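Local coordinates for protein endo-polygalacturonase (Pectobacterium carotovorum subsp. carotovorum, PDB 1BHE) that hydrolyses the alpha-1,4 links between galacturonic acid units of polygalacturonic acid, contributing to the maceration and soft rot of plant tissue, at residues 51-63 and 100-113. Numbering follows the deposited sequence.
Sequences VFLSGPLSLPSGV and DAFITAVSTTNSGI
Leu57 and Ser58 bridge in parallel to Ile103 and Thr104, joining neighbouring coils of the right-handed parallel beta-helix of family 28 glycosyl hydrolases. The ladder rests on three backbone bonds: Leu57 N to Phe102 O, Thr104 N to Leu57 O, and Leu59 N to Thr104 O, the last nearly straight at 173°. Leu59 carries the packing inward. Its CB lies 3.8 Å from Thr104 O and 4.2 Å from Ala105 CB. With CG anti to the backbone N (chi1 -169°), the branch is carried toward strand 112-114. There CD2 comes 3.7 Å from Gly112 O and 4.2 Å from Ile113 CG1. Leu33 of helix 26-33 and Phe162 of strand 162-165, one coil further on, also touch this side chain within the interior. At the other end, the Phe102 ring meets backbone oxygen: Gly55 O lies in the ring plane at its edge, 3.4 Å from CE1. Beyond Leu59 the chain bends in a type II turn, Pro60 to Val63, with Gly62 at positive phi. Thr109 N donates to Ser61 OG at 2.9 Å, linking this turn to the corner of the adjacent coil. Ser111 OG donates to Pro60 O and weakly accepts from Gly62 N. Pro60 O thus has two donors, Ser111 OG at 2.9 Å and the turn's own Val63 N at 3.2 Å, which approach from opposite faces of its carbonyl plane.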
loop_
_atom_site.group_PDB
_atom_site.type_symbol
_atom_site.label_atom_id
_atom_site.label_comp_id
_atom_site.label_asym_id
_atom_site.label_seq_id
_atom_site.Cartn_x
_atom_site.Cartn_y
_atom_site.Cartn_z
ATOM N N VAL A 51 -4.212 25.109 1.721
ATOM C CA VAL A 51 -4.979 23.872 1.592
ATOM C C VAL A 51 -5.865 23.884 0.352
ATOM O O VAL A 51 -6.697 24.778 0.178
ATOM C CB VAL A 51 -5.875 23.626 2.827
ATOM C CG1 VAL A 51 -6.687 22.339 2.679
ATOM C CG2 VAL A 51 -5.073 23.553 4.120
ATOM N N PHE A 52 -5.689 22.903 -0.521
ATOM C CA PHE A 52 -6.547 22.700 -1.680
ATOM C C PHE A 52 -7.583 21.634 -1.293
ATOM O O PHE A 52 -7.201 20.488 -1.045
ATOM C CB PHE A 52 -5.773 22.245 -2.911
ATOM C CG PHE A 52 -4.912 23.296 -3.558
ATOM C CD1 PHE A 52 -3.603 23.479 -3.159
ATOM C CD2 PHE A 52 -5.422 24.088 -4.575
ATOM C CE1 PHE A 52 -2.808 24.441 -3.754
ATOM C CE2 PHE A 52 -4.633 25.057 -5.179
ATOM C CZ PHE A 52 -3.325 25.228 -4.770
ATOM N N LEU A 53 -8.839 22.033 -1.186
ATOM C CA LEU A 53 -9.914 21.108 -0.804
ATOM C C LEU A 53 -10.561 20.582 -2.078
ATOM O O LEU A 53 -11.053 21.375 -2.888
ATOM C CB LEU A 53 -10.912 21.834 0.093
ATOM C CG LEU A 53 -11.792 21.009 1.029
ATOM C CD1 LEU A 53 -10.974 20.084 1.921
ATOM C CD2 LEU A 53 -12.652 21.928 1.891
ATOM N N SER A 54 -10.529 19.269 -2.289
ATOM C CA SER A 54 -11.017 18.711 -3.547
ATOM C C SER A 54 -11.662 17.341 -3.418
ATOM O O SER A 54 -11.428 16.593 -2.476
ATOM C CB SER A 54 -9.791 18.584 -4.480
ATOM O OG SER A 54 -10.076 17.895 -5.683
ATOM N N GLY A 55 -12.452 17.004 -4.433
ATOM C CA GLY A 55 -13.041 15.678 -4.574
ATOM C C GLY A 55 -12.162 14.922 -5.578
ATOM O O GLY A 55 -11.040 15.337 -5.877
ATOM N N PRO A 56 -12.668 13.823 -6.113
ATOM C CA PRO A 56 -11.932 12.993 -7.044
ATOM C C PRO A 56 -11.275 13.742 -8.192
ATOM O O PRO A 56 -11.897 14.575 -8.846
ATOM C CB PRO A 56 -12.991 12.033 -7.591
ATOM C CG PRO A 56 -13.951 11.886 -6.461
ATOM C CD PRO A 56 -13.994 13.236 -5.788
ATOM N N LEU A 57 -10.017 13.403 -8.451
ATOM C CA LEU A 57 -9.238 13.967 -9.529
ATOM C C LEU A 57 -8.733 12.841 -10.436
ATOM O O LEU A 57 -8.478 11.734 -9.962
ATOM C CB LEU A 57 -8.027 14.741 -8.986
ATOM C CG LEU A 57 -8.301 15.936 -8.074
ATOM C CD1 LEU A 57 -7.031 16.403 -7.365
ATOM C CD2 LEU A 57 -8.928 17.084 -8.859
ATOM N N SER A 58 -8.592 13.146 -11.716
ATOM C CA SER A 58 -8.045 12.189 -12.679
ATOM C C SER A 58 -6.714 12.710 -13.218
ATOM O O SER A 58 -6.595 13.841 -13.703
ATOM C CB SER A 58 -9.005 11.968 -13.844
ATOM O OG SER A 58 -8.466 11.069 -14.798
ATOM N N LEU A 59 -5.691 11.867 -13.142
ATOM C CA LEU A 59 -4.364 12.230 -13.625
ATOM C C LEU A 59 -4.116 11.712 -15.028
ATOM O O LEU A 59 -4.028 10.501 -15.232
ATOM C CB LEU A 59 -3.345 11.644 -12.638
ATOM C CG LEU A 59 -1.891 12.091 -12.774
ATOM C CD1 LEU A 59 -1.781 13.605 -12.798
ATOM C CD2 LEU A 59 -1.052 11.500 -11.642
ATOM N N PRO A 60 -3.992 12.597 -16.012
ATOM C CA PRO A 60 -3.777 12.218 -17.398
ATOM C C PRO A 60 -2.401 11.617 -17.637
ATOM O O PRO A 60 -1.457 11.830 -16.869
ATOM C CB PRO A 60 -3.968 13.502 -18.204
ATOM C CG PRO A 60 -4.662 14.434 -17.258
ATOM C CD PRO A 60 -4.123 14.067 -15.884
ATOM N N SER A 61 -2.276 10.837 -18.701
ATOM C CA SER A 61 -1.028 10.173 -19.050
ATOM C C SER A 61 0.067 11.195 -19.346
ATOM O O SER A 61 -0.175 12.148 -20.088
ATOM C CB SER A 61 -1.202 9.313 -20.311
ATOM O OG SER A 61 0.003 8.594 -20.558
ATOM N N GLY A 62 1.252 10.993 -18.789
ATOM C CA GLY A 62 2.385 11.883 -19.007
ATOM C C GLY A 62 2.361 13.157 -18.180
ATOM O O GLY A 62 3.265 13.993 -18.277
ATOM N N VAL A 63 1.312 13.373 -17.409
ATOM C CA VAL A 63 1.114 14.545 -16.567
ATOM C C VAL A 63 1.308 14.177 -15.103
ATOM O O VAL A 63 1.039 13.057 -14.663
ATOM C CB VAL A 63 -0.292 15.132 -16.805
ATOM C CG1 VAL A 63 -0.601 16.307 -15.893
ATOM C CG2 VAL A 63 -0.460 15.534 -18.266
ATOM N N ASP A 100 -15.051 6.341 -5.551
ATOM C CA ASP A 100 -13.905 6.587 -6.430
ATOM C C ASP A 100 -12.724 6.930 -5.515
ATOM O O ASP A 100 -12.954 7.353 -4.375
ATOM C CB ASP A 100 -14.149 7.737 -7.397
ATOM C CG ASP A 100 -15.162 7.413 -8.483
ATOM O OD1 ASP A 100 -15.249 6.246 -8.899
ATOM O OD2 ASP A 100 -15.879 8.340 -8.907
ATOM N N ALA A 101 -11.495 6.816 -6.008
ATOM C CA ALA A 101 -10.341 7.188 -5.193
ATOM C C ALA A 101 -10.168 8.704 -5.246
ATOM O O ALA A 101 -10.822 9.361 -6.064
ATOM C CB ALA A 101 -9.076 6.499 -5.687
ATOM N N PHE A 102 -9.296 9.241 -4.407
ATOM C CA PHE A 102 -9.041 10.683 -4.438
ATOM C C PHE A 102 -8.314 11.061 -5.719
ATOM O O PHE A 102 -8.708 11.992 -6.429
ATOM C CB PHE A 102 -8.261 11.111 -3.202
ATOM C CG PHE A 102 -8.106 12.588 -2.992
ATOM C CD1 PHE A 102 -8.960 13.510 -3.570
ATOM C CD2 PHE A 102 -7.083 13.048 -2.168
ATOM C CE1 PHE A 102 -8.797 14.868 -3.357
ATOM C CE2 PHE A 102 -6.920 14.404 -1.945
ATOM C CZ PHE A 102 -7.774 15.306 -2.544
ATOM N N ILE A 103 -7.229 10.358 -6.027
ATOM C CA ILE A 103 -6.460 10.599 -7.245
ATOM C C ILE A 103 -6.386 9.287 -8.036
ATOM O O ILE A 103 -5.930 8.289 -7.469
ATOM C CB ILE A 103 -5.045 11.115 -6.980
ATOM C CG1 ILE A 103 -5.064 12.452 -6.207
ATOM C CG2 ILE A 103 -4.273 11.297 -8.287
ATOM C CD1 ILE A 103 -3.687 12.761 -5.628
ATOM N N THR A 104 -6.887 9.296 -9.263
ATOM C CA THR A 104 -6.879 8.077 -10.076
ATOM C C THR A 104 -6.109 8.285 -11.376
ATOM O O THR A 104 -6.301 9.268 -12.087
ATOM C CB THR A 104 -8.314 7.627 -10.416
ATOM O OG1 THR A 104 -9.122 7.557 -9.235
ATOM C CG2 THR A 104 -8.303 6.241 -11.058
ATOM N N ALA A 105 -5.216 7.352 -11.698
ATOM C CA ALA A 105 -4.410 7.390 -12.908
ATOM C C ALA A 105 -4.704 6.112 -13.701
ATOM O O ALA A 105 -4.352 5.023 -13.247
ATOM C CB ALA A 105 -2.930 7.460 -12.539
ATOM N N VAL A 106 -5.422 6.235 -14.800
ATOM C CA VAL A 106 -5.819 5.096 -15.621
ATOM C C VAL A 106 -5.078 5.076 -16.946
ATOM O O VAL A 106 -5.072 6.075 -17.667
ATOM C CB VAL A 106 -7.339 5.159 -15.930
ATOM C CG1 VAL A 106 -7.732 4.047 -16.899
ATOM C CG2 VAL A 106 -8.146 5.057 -14.649
ATOM N N SER A 107 -4.444 3.954 -17.279
ATOM C CA SER A 107 -3.709 3.841 -18.533
ATOM C C SER A 107 -2.763 5.007 -18.769
ATOM O O SER A 107 -2.747 5.603 -19.847
ATOM C CB SER A 107 -4.716 3.686 -19.694
ATOM O OG SER A 107 -5.473 2.502 -19.446
ATOM N N THR A 108 -1.920 5.309 -17.780
ATOM C CA THR A 108 -0.959 6.393 -17.892
ATOM C C THR A 108 0.448 5.847 -18.123
ATOM O O THR A 108 0.775 4.718 -17.759
ATOM C CB THR A 108 -0.914 7.284 -16.630
ATOM O OG1 THR A 108 -0.473 6.496 -15.508
ATOM C CG2 THR A 108 -2.302 7.829 -16.315
ATOM N N THR A 109 1.275 6.684 -18.736
ATOM C CA THR A 109 2.675 6.357 -18.992
ATOM C C THR A 109 3.494 7.557 -18.517
ATOM O O THR A 109 3.187 8.694 -18.889
ATOM C CB THR A 109 2.968 6.060 -20.467
ATOM O OG1 THR A 109 2.203 4.929 -20.909
ATOM C CG2 THR A 109 4.448 5.787 -20.693
ATOM N N ASN A 110 4.478 7.359 -17.652
ATOM C CA ASN A 110 5.304 8.451 -17.150
ATOM C C ASN A 110 4.518 9.499 -16.373
ATOM O O ASN A 110 4.806 10.703 -16.490
ATOM C CB ASN A 110 6.085 9.115 -18.299
ATOM C CG ASN A 110 7.003 8.142 -19.017
ATOM O OD1 ASN A 110 7.582 7.247 -18.404
ATOM N ND2 ASN A 110 7.144 8.317 -20.329
ATOM N N SER A 111 3.527 9.095 -15.581
ATOM C CA SER A 111 2.767 10.038 -14.767
ATOM C C SER A 111 3.312 9.966 -13.340
ATOM O O SER A 111 3.942 8.959 -12.973
ATOM C CB SER A 111 1.266 9.753 -14.778
ATOM O OG SER A 111 0.708 10.039 -16.055
ATOM N N GLY A 112 3.029 10.992 -12.525
ATOM C CA GLY A 112 3.603 10.938 -11.179
ATOM C C GLY A 112 3.029 11.950 -10.207
ATOM O O GLY A 112 2.278 12.842 -10.577
ATOM N N ILE A 113 3.335 11.762 -8.931
ATOM C CA ILE A 113 2.884 12.618 -7.828
ATOM C C ILE A 113 4.118 12.969 -6.995
ATOM O O ILE A 113 4.873 12.077 -6.599
ATOM C CB ILE A 113 1.844 11.895 -6.966
ATOM C CG1 ILE A 113 0.514 11.722 -7.724
ATOM C CG2 ILE A 113 1.594 12.618 -5.643
ATOM C CD1 ILE A 113 -0.409 10.709 -7.078
HETATM O O HOH W 1 -10.262 9.932 -8.708
HETATM O O HOH W 2 -8.924 8.460 -14.250
HETATM O O HOH W 3 -6.158 8.949 -15.594
HETATM O O HOH W 4 6.250 12.609 -17.659
#